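PDB 3CLW: conserved exported protein from Bacteroides fragilis, which is of unknown function but probably hydrolyses O-glycosidic bonds. Local coordinates for residues Glu93-Thr105 with Ala161-Glu173. Numbering follows the deposited sequence.
Sequences ECFLSPDGKYDFT and ARFLVKSAQHFRE
The rings of Phe104 and His170 lie face to face, centroids 3.8 Å apart and planes only 9° from parallel, a clear case of a loop docked on a helix through aromatic side chains. With chi1 at 171°, the His170 imidazole swings away from the backbone N and lies along the Phe104 face. His170 CB adds a CH-pi contact over the same face, 3.9 Å from the Phe104 centroid. One turn earlier on the helix, Lys166 crosses Tyr102: CE sits above the ring centre, 3.8 Å from the Tyr102 centroid, while NZ makes an off-centre cation-pi contact near CD1. The opposite face of Tyr102 receives Leu96 CD1. Around the buried Phe163 ring, Leu96 CB rests 3.7 Å from Phe163 CD1, and Cys94 SG approaches Phe163 CZ obliquely at 3.8 Å. Phe95 presents CZ to the edge of Phe171, with the two planes inclined by 43°.

Backbone bonds within the loop help hold these groups: Asp103 N donates to Phe95 O and Ser97 N to Lys101 O, tying together the two arms of a hairpin-like loop closed by a type I turn from Ser97 to Gly100. On the helix, Ser167 OG bonds back to Phe163 O at 3.0 Å, leaving its hydroxyl beside the Phe95 ring edge.

Within the TIM-barrel region, helix 108-119 adds Gln111 against Phe95 and Phe171, whereas Leu164 and Ala168 pack on strand 178-182 and Val165 on helix 204-221.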
loop_
_atom_site.group_PDB
_atom_site.type_symbol
_atom_site.label_atom_id
_atom_site.label_comp_id
_atom_site.label_asym_id
_atom_site.label_seq_id
_atom_site.Cartn_x
_atom_site.Cartn_y
_atom_site.Cartn_z
ATOM N N GLU A 93 14.595 15.410 -4.741
ATOM C CA GLU A 93 15.232 15.847 -5.952
ATOM C C GLU A 93 14.326 15.618 -7.182
ATOM O O GLU A 93 13.261 15.020 -7.073
ATOM C CB GLU A 93 16.558 15.109 -6.150
ATOM C CG GLU A 93 17.552 15.355 -5.017
ATOM C CD GLU A 93 18.794 14.552 -5.188
ATOM O OE1 GLU A 93 18.748 13.330 -4.963
ATOM O OE2 GLU A 93 19.805 15.150 -5.597
ATOM N N CYS A 94 14.733 16.129 -8.338
ATOM C CA CYS A 94 14.009 15.847 -9.572
ATOM C C CYS A 94 15.033 15.451 -10.628
ATOM O O CYS A 94 16.026 16.168 -10.837
ATOM C CB CYS A 94 13.163 17.065 -10.042
ATOM S SG CYS A 94 12.038 16.698 -11.411
ATOM N N PHE A 95 14.780 14.337 -11.316
ATOM C CA PHE A 95 15.651 13.945 -12.446
ATOM C C PHE A 95 15.727 15.024 -13.545
ATOM O O PHE A 95 16.762 15.167 -14.195
ATOM C CB PHE A 95 15.207 12.615 -13.085
ATOM C CG PHE A 95 15.231 11.426 -12.138
ATOM C CD1 PHE A 95 16.349 11.155 -11.365
ATOM C CD2 PHE A 95 14.119 10.588 -12.031
ATOM C CE1 PHE A 95 16.368 10.024 -10.513
ATOM C CE2 PHE A 95 14.123 9.465 -11.174
ATOM C CZ PHE A 95 15.241 9.197 -10.413
ATOM N N LEU A 96 14.638 15.762 -13.741
ATOM C CA LEU A 96 14.569 16.752 -14.800
ATOM C C LEU A 96 14.762 18.146 -14.225
ATOM O O LEU A 96 14.251 18.464 -13.159
ATOM C CB LEU A 96 13.224 16.666 -15.562
ATOM C CG LEU A 96 12.835 17.711 -16.616
ATOM C CD1 LEU A 96 13.762 17.643 -17.812
ATOM C CD2 LEU A 96 11.388 17.444 -17.083
ATOM N N SER A 97 15.492 18.970 -14.959
ATOM C CA SER A 97 15.726 20.334 -14.564
ATOM C C SER A 97 15.041 21.337 -15.521
ATOM O O SER A 97 14.629 20.987 -16.636
ATOM C CB SER A 97 17.245 20.595 -14.435
ATOM O OG SER A 97 17.862 20.424 -15.684
ATOM N N PRO A 98 14.888 22.598 -15.072
ATOM C CA PRO A 98 14.135 23.553 -15.895
ATOM C C PRO A 98 14.704 23.764 -17.314
ATOM O O PRO A 98 13.958 24.127 -18.204
ATOM C CB PRO A 98 14.199 24.842 -15.078
ATOM C CG PRO A 98 14.457 24.392 -13.663
ATOM C CD PRO A 98 15.368 23.205 -13.819
ATOM N N ASP A 99 15.991 23.539 -17.530
ATOM C CA ASP A 99 16.529 23.522 -18.888
ATOM C C ASP A 99 16.207 22.265 -19.726
ATOM O O ASP A 99 16.656 22.157 -20.875
ATOM C CB ASP A 99 18.049 23.761 -18.881
ATOM C CG ASP A 99 18.846 22.656 -18.150
ATOM O OD1 ASP A 99 18.307 21.577 -17.806
ATOM O OD2 ASP A 99 20.047 22.884 -17.920
ATOM N N GLY A 100 15.437 21.327 -19.173
ATOM C CA GLY A 100 15.069 20.129 -19.914
ATOM C C GLY A 100 16.120 19.024 -19.963
ATOM O O GLY A 100 15.943 18.057 -20.671
ATOM N N LYS A 101 17.195 19.148 -19.193
ATOM C CA LYS A 101 18.191 18.074 -19.068
ATOM C C LYS A 101 17.874 17.081 -17.941
ATOM O O LYS A 101 17.242 17.421 -16.938
ATOM C CB LYS A 101 19.600 18.642 -18.853
ATOM C CG LYS A 101 20.101 19.537 -19.958
ATOM C CD LYS A 101 19.991 18.875 -21.324
ATOM C CE LYS A 101 20.761 19.686 -22.379
ATOM N NZ LYS A 101 20.286 19.356 -23.767
ATOM N N TYR A 102 18.295 15.843 -18.133
ATOM C CA TYR A 102 18.021 14.783 -17.153
ATOM C C TYR A 102 19.282 14.428 -16.408
ATOM O O TYR A 102 20.341 14.258 -17.013
ATOM C CB TYR A 102 17.482 13.523 -17.833
ATOM C CG TYR A 102 16.013 13.588 -18.130
ATOM C CD1 TYR A 102 15.543 14.207 -19.298
ATOM C CD2 TYR A 102 15.089 13.024 -17.248
ATOM C CE1 TYR A 102 14.190 14.274 -19.565
ATOM C CE2 TYR A 102 13.747 13.050 -17.509
ATOM C CZ TYR A 102 13.298 13.694 -18.673
ATOM O OH TYR A 102 11.965 13.765 -18.939
ATOM N N ASP A 103 19.150 14.308 -15.090
ATOM C CA ASP A 103 20.225 13.794 -14.252
ATOM C C ASP A 103 19.727 12.580 -13.468
ATOM O O ASP A 103 19.077 12.722 -12.433
ATOM C CB ASP A 103 20.782 14.888 -13.326
ATOM C CG ASP A 103 22.033 14.422 -12.520
ATOM O OD1 ASP A 103 22.415 13.237 -12.649
ATOM O OD2 ASP A 103 22.624 15.251 -11.773
ATOM N N PHE A 104 20.032 11.384 -13.978
ATOM C CA PHE A 104 19.582 10.163 -13.319
ATOM C C PHE A 104 20.476 9.687 -12.137
ATOM O O PHE A 104 20.239 8.621 -11.543
ATOM C CB PHE A 104 19.304 9.041 -14.345
ATOM C CG PHE A 104 18.008 9.228 -15.097
ATOM C CD1 PHE A 104 16.783 9.224 -14.421
ATOM C CD2 PHE A 104 18.003 9.422 -16.486
ATOM C CE1 PHE A 104 15.566 9.412 -15.132
ATOM C CE2 PHE A 104 16.804 9.581 -17.184
ATOM C CZ PHE A 104 15.589 9.577 -16.508
ATOM N N THR A 105 21.450 10.509 -11.748
ATOM C CA THR A 105 22.242 10.171 -10.561
ATOM C C THR A 105 21.579 10.673 -9.295
ATOM O O THR A 105 22.057 10.386 -8.229
ATOM C CB THR A 105 23.666 10.755 -10.571
ATOM O OG1 THR A 105 23.573 12.165 -10.368
ATOM C CG2 THR A 105 24.436 10.432 -11.876
ATOM N N ALA A 161 3.532 13.840 -18.366
ATOM C CA ALA A 161 3.405 12.426 -18.784
ATOM C C ALA A 161 4.699 11.923 -19.419
ATOM O O ALA A 161 5.127 10.789 -19.143
ATOM C CB ALA A 161 2.214 12.221 -19.723
ATOM N N ARG A 162 5.326 12.756 -20.253
ATOM C CA ARG A 162 6.565 12.362 -20.879
ATOM C C ARG A 162 7.726 12.175 -19.867
ATOM O O ARG A 162 8.541 11.276 -20.016
ATOM C CB ARG A 162 6.959 13.323 -21.986
ATOM C CG ARG A 162 6.145 13.109 -23.297
ATOM C CD ARG A 162 6.854 13.778 -24.468
ATOM N NE ARG A 162 6.975 15.218 -24.269
ATOM C CZ ARG A 162 6.093 16.128 -24.710
ATOM N NH1 ARG A 162 4.987 15.760 -25.380
ATOM N NH2 ARG A 162 6.311 17.427 -24.473
ATOM N N PHE A 163 7.766 13.049 -18.861
ATOM C CA PHE A 163 8.722 12.987 -17.772
ATOM C C PHE A 163 8.579 11.668 -16.997
ATOM O O PHE A 163 9.568 10.974 -16.806
ATOM C CB PHE A 163 8.551 14.177 -16.819
ATOM C CG PHE A 163 9.207 13.971 -15.474
ATOM C CD1 PHE A 163 10.597 14.011 -15.346
ATOM C CD2 PHE A 163 8.431 13.730 -14.339
ATOM C CE1 PHE A 163 11.226 13.813 -14.102
ATOM C CE2 PHE A 163 9.044 13.552 -13.066
ATOM C CZ PHE A 163 10.463 13.579 -12.975
ATOM N N LEU A 164 7.348 11.349 -16.580
ATOM C CA LEU A 164 7.032 10.092 -15.895
ATOM C C LEU A 164 7.352 8.835 -16.718
ATOM O O LEU A 164 7.895 7.879 -16.183
ATOM C CB LEU A 164 5.569 10.050 -15.476
ATOM C CG LEU A 164 5.108 11.066 -14.434
ATOM C CD1 LEU A 164 3.605 10.996 -14.288
ATOM C CD2 LEU A 164 5.777 10.710 -13.098
ATOM N N VAL A 165 7.051 8.865 -18.014
ATOM C CA VAL A 165 7.349 7.746 -18.895
ATOM C C VAL A 165 8.842 7.582 -19.147
ATOM O O VAL A 165 9.337 6.474 -19.108
ATOM C CB VAL A 165 6.566 7.809 -20.247
ATOM C CG1 VAL A 165 7.172 6.864 -21.277
ATOM C CG2 VAL A 165 5.111 7.474 -20.015
ATOM N N LYS A 166 9.547 8.679 -19.417
ATOM C CA LYS A 166 11.006 8.618 -19.595
ATOM C C LYS A 166 11.746 8.072 -18.349
ATOM O O LYS A 166 12.728 7.350 -18.494
ATOM C CB LYS A 166 11.599 9.973 -20.009
ATOM C CG LYS A 166 13.151 10.054 -19.820
ATOM C CD LYS A 166 13.804 10.790 -20.938
ATOM C CE LYS A 166 15.321 10.783 -20.786
ATOM N NZ LYS A 166 15.940 11.631 -21.826
ATOM N N SER A 167 11.286 8.456 -17.158
ATOM C CA SER A 167 11.855 7.979 -15.883
ATOM C C SER A 167 11.644 6.465 -15.726
ATOM O O SER A 167 12.595 5.724 -15.394
ATOM C CB SER A 167 11.228 8.713 -14.688
ATOM O OG SER A 167 11.512 10.090 -14.701
ATOM N N ALA A 168 10.402 6.015 -15.941
ATOM C CA ALA A 168 10.114 4.586 -15.931
ATOM C C ALA A 168 10.961 3.850 -16.964
ATOM O O ALA A 168 11.520 2.786 -16.676
ATOM C CB ALA A 168 8.600 4.278 -16.160
ATOM N N GLN A 169 11.048 4.414 -18.157
ATOM C CA GLN A 169 11.795 3.748 -19.224
ATOM C C GLN A 169 13.264 3.659 -18.890
ATOM O O GLN A 169 13.885 2.631 -19.151
ATOM C CB GLN A 169 11.626 4.431 -20.570
ATOM C CG GLN A 169 12.243 3.637 -21.738
ATOM C CD GLN A 169 11.913 4.269 -23.118
ATOM O OE1 GLN A 169 11.590 5.463 -23.221
ATOM N NE2 GLN A 169 11.986 3.468 -24.161
ATOM N N HIS A 170 13.820 4.729 -18.339
ATOM C CA HIS A 170 15.207 4.715 -17.844
ATOM C C HIS A 170 15.459 3.540 -16.913
ATOM O O HIS A 170 16.404 2.791 -17.093
ATOM C CB HIS A 170 15.572 5.992 -17.102
ATOM C CG HIS A 170 16.886 5.900 -16.407
ATOM N ND1 HIS A 170 18.085 6.123 -17.054
ATOM C CD2 HIS A 170 17.198 5.574 -15.126
ATOM C CE1 HIS A 170 19.079 5.920 -16.202
ATOM N NE2 HIS A 170 18.566 5.613 -15.022
ATOM N N PHE A 171 14.600 3.381 -15.920
ATOM C CA PHE A 171 14.791 2.308 -14.953
ATOM C C PHE A 171 14.492 0.914 -15.533
ATOM O O PHE A 171 15.150 -0.071 -15.144
ATOM C CB PHE A 171 14.073 2.629 -13.640
ATOM C CG PHE A 171 14.760 3.730 -12.868
ATOM C CD1 PHE A 171 14.336 5.051 -12.987
ATOM C CD2 PHE A 171 15.899 3.451 -12.116
ATOM C CE1 PHE A 171 14.996 6.094 -12.330
ATOM C CE2 PHE A 171 16.586 4.474 -11.421
ATOM C CZ PHE A 171 16.119 5.813 -11.541
ATOM N N ARG A 172 13.583 0.843 -16.522
ATOM C CA ARG A 172 13.402 -0.430 -17.252
ATOM C C ARG A 172 14.667 -0.845 -17.981
ATOM O O ARG A 172 15.034 -2.037 -17.971
ATOM C CB ARG A 172 12.162 -0.429 -18.185
ATOM C CG ARG A 172 10.826 -0.243 -17.407
ATOM C CD ARG A 172 9.580 -0.408 -18.274
ATOM N NE ARG A 172 9.454 -1.780 -18.686
ATOM C CZ ARG A 172 8.848 -2.740 -17.981
ATOM N NH1 ARG A 172 8.264 -2.496 -16.811
ATOM N NH2 ARG A 172 8.826 -3.972 -18.453
ATOM N N GLU A 173 15.338 0.133 -18.577
ATOM C CA GLU A 173 16.588 -0.106 -19.343
ATOM C C GLU A 173 17.792 -0.449 -18.436
ATOM O O GLU A 173 18.812 -0.934 -18.904
ATOM C CB GLU A 173 16.867 1.051 -20.317
ATOM C CG GLU A 173 15.795 1.131 -21.463
ATOM C CD GLU A 173 15.899 2.395 -22.323
ATOM O OE1 GLU A 173 16.647 3.338 -21.955
ATOM O OE2 GLU A 173 15.225 2.443 -23.380
#